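Local coordinates for secreted protein (Kutzneria albida DSM 43870, PDB 5M6Q), which is a microbial transglutaminase that probably cross-links proteins by transferring glutamine side-chain acyl groups to amines, at residues A73-D85 with Y93-L106. Sequence-based numbering, arbitrary orientation.
Sequences AEAVQAALNKIVD and YEAAVAKDPILKRL
Asp100 OD1 sits against the CB of Ala79, 3.9 Å away, and takes two backbone N-H groups from the turn that follows it. Leu103 N comes in at 3.0 Å on the anti lone pair of Asp100 OD1, nearly straight at 167°, while Ile102 N arrives from above the carboxylate plane in a more bent bond, closing an Asx turn. A water bonded to Ala79 O lies unusually close to Asp100 OD2, at 2.5 Å, so its bridge from the turn to helix 70-84 is doubtful in detail. Putting an alanine in place of Asp100 would remove the acceptor of both N-H groups and is likely to leave the turn freer to shift. The rest is mainly apolar. Ile83 and Leu103 meet tip to tip, CD1 to CD1 at 3.7 Å; with CG2 of Ile83 anti to the backbone N, that branch lands on Ala96 CB. Leu80 CD2 touches Leu103 CD1 and lies 3.6 Å from Tyr93 OH, which is hydrogen-bonded to Val109 O. Toward the start of 73-85, Val76 CG2 meets Leu106 CD1 tip to tip. Segments 73-84 and 93-99 run at 138°, antiparallel but splayed; helix 109-112 packs on Leu80 and Val97, while strands 122-131 and 214-223 back helix 70-84.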
loop_
_atom_site.group_PDB
_atom_site.type_symbol
_atom_site.label_atom_id
_atom_site.label_comp_id
_atom_site.label_asym_id
_atom_site.label_seq_id
_atom_site.Cartn_x
_atom_site.Cartn_y
_atom_site.Cartn_z
ATOM N N ALA A 73 9.862 1.536 -5.300
ATOM C CA ALA A 73 9.228 1.580 -3.991
ATOM C C ALA A 73 10.135 0.941 -2.951
ATOM O O ALA A 73 10.215 1.396 -1.813
ATOM C CB ALA A 73 7.873 0.876 -4.012
ATOM N N GLU A 74 10.814 -0.129 -3.342
ATOM C CA GLU A 74 11.718 -0.782 -2.408
ATOM C C GLU A 74 12.914 0.109 -2.062
ATOM O O GLU A 74 13.387 0.102 -0.920
ATOM C CB GLU A 74 12.169 -2.129 -2.978
ATOM C CG GLU A 74 11.034 -3.142 -2.906
ATOM C CD GLU A 74 11.315 -4.407 -3.676
ATOM O OE1 GLU A 74 11.752 -4.308 -4.844
ATOM O OE2 GLU A 74 11.092 -5.494 -3.101
ATOM N N ALA A 75 13.391 0.886 -3.028
ATOM C CA ALA A 75 14.521 1.778 -2.761
ATOM C C ALA A 75 14.086 2.920 -1.841
ATOM O O ALA A 75 14.829 3.367 -0.973
ATOM C CB ALA A 75 15.097 2.334 -4.060
ATOM N N VAL A 76 12.865 3.381 -2.036
ATOM C CA VAL A 76 12.343 4.488 -1.258
ATOM C C VAL A 76 12.055 4.002 0.163
ATOM O O VAL A 76 12.342 4.688 1.140
ATOM C CB VAL A 76 11.107 5.089 -1.951
ATOM C CG1 VAL A 76 10.337 6.006 -0.996
ATOM C CG2 VAL A 76 11.572 5.867 -3.214
ATOM N N GLN A 77 11.542 2.782 0.273
ATOM C CA GLN A 77 11.343 2.147 1.573
ATOM C C GLN A 77 12.652 2.068 2.347
ATOM O O GLN A 77 12.715 2.456 3.513
ATOM C CB GLN A 77 10.751 0.738 1.404
ATOM C CG GLN A 77 10.491 0.016 2.722
ATOM C CD GLN A 77 10.143 -1.451 2.528
ATOM O OE1 GLN A 77 10.659 -2.114 1.617
ATOM N NE2 GLN A 77 9.254 -1.966 3.376
ATOM N N ALA A 78 13.703 1.571 1.704
ATOM C CA ALA A 78 14.982 1.437 2.410
ATOM C C ALA A 78 15.523 2.809 2.816
ATOM O O ALA A 78 16.041 2.972 3.914
ATOM C CB ALA A 78 15.996 0.695 1.567
ATOM N N ALA A 79 15.383 3.795 1.944
ATOM C CA ALA A 79 15.886 5.126 2.246
ATOM C C ALA A 79 15.154 5.716 3.465
ATOM O O ALA A 79 15.782 6.257 4.377
ATOM C CB ALA A 79 15.749 6.032 1.032
ATOM N N LEU A 80 13.830 5.601 3.476
ATOM C CA LEU A 80 13.033 6.118 4.576
ATOM C C LEU A 80 13.283 5.379 5.886
ATOM O O LEU A 80 13.372 6.009 6.943
ATOM C CB LEU A 80 11.548 6.059 4.241
ATOM C CG LEU A 80 11.065 7.043 3.185
ATOM C CD1 LEU A 80 9.639 6.683 2.834
ATOM C CD2 LEU A 80 11.171 8.487 3.676
ATOM N N ASN A 81 13.369 4.052 5.830
ATOM C CA ASN A 81 13.676 3.274 7.026
ATOM C C ASN A 81 15.036 3.677 7.602
ATOM O O ASN A 81 15.206 3.765 8.815
ATOM C CB ASN A 81 13.654 1.769 6.729
ATOM C CG ASN A 81 12.254 1.182 6.790
ATOM O OD1 ASN A 81 11.350 1.750 7.410
ATOM N ND2 ASN A 81 12.067 0.045 6.138
ATOM N N LYS A 82 15.998 3.940 6.731
ATOM C CA LYS A 82 17.312 4.371 7.180
ATOM C C LYS A 82 17.225 5.702 7.959
ATOM O O LYS A 82 17.844 5.855 9.012
ATOM C CB LYS A 82 18.253 4.487 5.984
ATOM C CG LYS A 82 19.708 4.772 6.321
ATOM C CD LYS A 82 20.565 4.651 5.057
ATOM C CE LYS A 82 22.061 4.805 5.337
ATOM N NZ LYS A 82 22.467 6.232 5.479
ATOM N N ILE A 83 16.426 6.644 7.471
ATOM C CA ILE A 83 16.258 7.910 8.187
ATOM C C ILE A 83 15.479 7.766 9.506
ATOM O O ILE A 83 15.925 8.280 10.527
ATOM C CB ILE A 83 15.596 8.960 7.308
ATOM C CG1 ILE A 83 16.552 9.370 6.181
ATOM C CG2 ILE A 83 15.194 10.171 8.166
ATOM C CD1 ILE A 83 15.937 10.288 5.147
ATOM N N VAL A 84 14.335 7.080 9.515
ATOM C CA VAL A 84 13.591 6.978 10.774
ATOM C C VAL A 84 14.306 6.061 11.778
ATOM O O VAL A 84 13.986 6.075 12.961
ATOM C CB VAL A 84 12.126 6.511 10.564
ATOM C CG1 VAL A 84 11.390 7.481 9.644
ATOM C CG2 VAL A 84 12.070 5.058 10.066
ATOM N N ASP A 85 15.289 5.289 11.330
ATOM C CA ASP A 85 16.072 4.488 12.270
ATOM C C ASP A 85 17.008 5.339 13.141
ATOM O O ASP A 85 17.572 4.841 14.116
ATOM C CB ASP A 85 16.884 3.426 11.536
ATOM C CG ASP A 85 16.186 2.078 11.522
ATOM O OD1 ASP A 85 15.425 1.803 12.480
ATOM O OD2 ASP A 85 16.390 1.307 10.553
ATOM N N TYR A 93 13.736 15.051 10.267
ATOM C CA TYR A 93 13.333 14.202 9.155
ATOM C C TYR A 93 13.323 15.022 7.852
ATOM O O TYR A 93 13.809 14.577 6.810
ATOM C CB TYR A 93 11.960 13.583 9.469
ATOM C CG TYR A 93 11.239 12.941 8.303
ATOM C CD1 TYR A 93 10.393 13.686 7.488
ATOM C CD2 TYR A 93 11.388 11.585 8.029
ATOM C CE1 TYR A 93 9.721 13.104 6.436
ATOM C CE2 TYR A 93 10.717 10.992 6.978
ATOM C CZ TYR A 93 9.888 11.760 6.180
ATOM O OH TYR A 93 9.217 11.188 5.136
ATOM N N GLU A 94 12.796 16.237 7.922
ATOM C CA GLU A 94 12.713 17.084 6.742
ATOM C C GLU A 94 14.118 17.394 6.236
ATOM O O GLU A 94 14.382 17.334 5.038
ATOM C CB GLU A 94 11.944 18.379 7.045
ATOM C CG GLU A 94 11.741 19.257 5.836
ATOM C CD GLU A 94 10.784 20.416 6.093
ATOM O OE1 GLU A 94 10.065 20.402 7.121
ATOM O OE2 GLU A 94 10.753 21.346 5.258
ATOM N N ALA A 95 15.023 17.702 7.157
ATOM C CA ALA A 95 16.401 17.979 6.775
ATOM C C ALA A 95 17.084 16.746 6.176
ATOM O O ALA A 95 17.812 16.858 5.201
ATOM C CB ALA A 95 17.183 18.500 7.973
ATOM N N ALA A 96 16.832 15.572 6.744
ATOM C CA ALA A 96 17.465 14.342 6.275
ATOM C C ALA A 96 16.975 13.971 4.881
ATOM O O ALA A 96 17.747 13.560 4.006
ATOM C CB ALA A 96 17.192 13.208 7.250
ATOM N N VAL A 97 15.678 14.135 4.683
ATOM C CA VAL A 97 15.059 13.866 3.408
ATOM C C VAL A 97 15.690 14.741 2.322
ATOM O O VAL A 97 15.958 14.257 1.218
ATOM C CB VAL A 97 13.531 14.060 3.507
ATOM C CG1 VAL A 97 12.925 14.351 2.142
ATOM C CG2 VAL A 97 12.908 12.820 4.149
ATOM N N ALA A 98 15.957 16.006 2.650
ATOM C CA ALA A 98 16.564 16.954 1.704
ATOM C C ALA A 98 17.982 16.576 1.258
ATOM O O ALA A 98 18.416 16.968 0.172
ATOM C CB ALA A 98 16.577 18.367 2.306
ATOM N N LYS A 99 18.705 15.826 2.085
ATOM C CA LYS A 99 20.076 15.440 1.745
ATOM C C LYS A 99 20.160 14.081 1.056
ATOM O O LYS A 99 21.172 13.758 0.432
ATOM C CB LYS A 99 20.951 15.402 2.990
ATOM C CG LYS A 99 21.067 16.710 3.725
ATOM C CD LYS A 99 21.801 16.489 5.039
ATOM C CE LYS A 99 21.652 17.686 5.960
ATOM N NZ LYS A 99 22.295 17.432 7.286
ATOM N N ASP A 100 19.111 13.276 1.187
ATOM C CA ASP A 100 19.134 11.916 0.642
ATOM C C ASP A 100 19.034 11.902 -0.887
ATOM O O ASP A 100 18.074 12.432 -1.454
ATOM C CB ASP A 100 18.000 11.092 1.238
ATOM C CG ASP A 100 18.061 9.643 0.821
ATOM O OD1 ASP A 100 17.531 9.295 -0.262
ATOM O OD2 ASP A 100 18.644 8.850 1.582
ATOM N N PRO A 101 20.017 11.277 -1.556
ATOM C CA PRO A 101 20.098 11.272 -3.025
ATOM C C PRO A 101 18.810 10.817 -3.735
ATOM O O PRO A 101 18.495 11.323 -4.807
ATOM C CB PRO A 101 21.253 10.300 -3.319
ATOM C CG PRO A 101 21.599 9.646 -2.021
ATOM C CD PRO A 101 21.144 10.561 -0.933
ATOM N N ILE A 102 18.066 9.892 -3.151
ATOM C CA ILE A 102 16.817 9.465 -3.769
ATOM C C ILE A 102 15.632 10.335 -3.336
ATOM O O ILE A 102 14.855 10.827 -4.159
ATOM C CB ILE A 102 16.553 7.989 -3.461
ATOM C CG1 ILE A 102 17.576 7.120 -4.193
ATOM C CG2 ILE A 102 15.138 7.600 -3.830
ATOM C CD1 ILE A 102 17.564 5.673 -3.731
ATOM N N LEU A 103 15.500 10.542 -2.037
ATOM C CA LEU A 103 14.301 11.167 -1.509
ATOM C C LEU A 103 14.174 12.655 -1.900
ATOM O O LEU A 103 13.066 13.161 -2.059
ATOM C CB LEU A 103 14.266 10.988 0.013
ATOM C CG LEU A 103 14.288 9.517 0.467
ATOM C CD1 LEU A 103 14.332 9.400 1.978
ATOM C CD2 LEU A 103 13.100 8.745 -0.078
ATOM N N LYS A 104 15.293 13.346 -2.084
ATOM C CA LYS A 104 15.241 14.788 -2.333
ATOM C C LYS A 104 14.639 15.130 -3.689
ATOM O O LYS A 104 14.187 16.247 -3.894
ATOM C CB LYS A 104 16.638 15.415 -2.215
ATOM C CG LYS A 104 17.589 15.073 -3.337
ATOM C CD LYS A 104 18.972 15.679 -3.086
ATOM C CE LYS A 104 19.889 15.455 -4.272
ATOM N NZ LYS A 104 21.259 16.021 -4.058
ATOM N N ARG A 105 14.612 14.175 -4.616
ATOM C CA ARG A 105 14.013 14.447 -5.917
ATOM C C ARG A 105 12.521 14.159 -5.953
ATOM O O ARG A 105 11.883 14.387 -6.965
ATOM C CB ARG A 105 14.694 13.629 -7.002
ATOM C CG ARG A 105 16.195 13.766 -7.013
ATOM C CD ARG A 105 16.814 12.441 -7.314
ATOM N NE ARG A 105 16.904 12.154 -8.736
ATOM C CZ ARG A 105 16.885 10.920 -9.233
ATOM N NH1 ARG A 105 17.004 10.725 -10.540
ATOM N NH2 ARG A 105 16.738 9.873 -8.421
ATOM N N LEU A 106 11.971 13.650 -4.860
ATOM C CA LEU A 106 10.578 13.198 -4.843
ATOM C C LEU A 106 9.586 14.252 -4.362
ATOM O O LEU A 106 9.959 15.174 -3.652
ATOM C CB LEU A 106 10.447 11.973 -3.950
ATOM C CG LEU A 106 11.279 10.766 -4.378
ATOM C CD1 LEU A 106 11.019 9.610 -3.439
ATOM C CD2 LEU A 106 10.938 10.406 -5.797
HETATM O O HOH W 1 18.291 7.416 3.563
#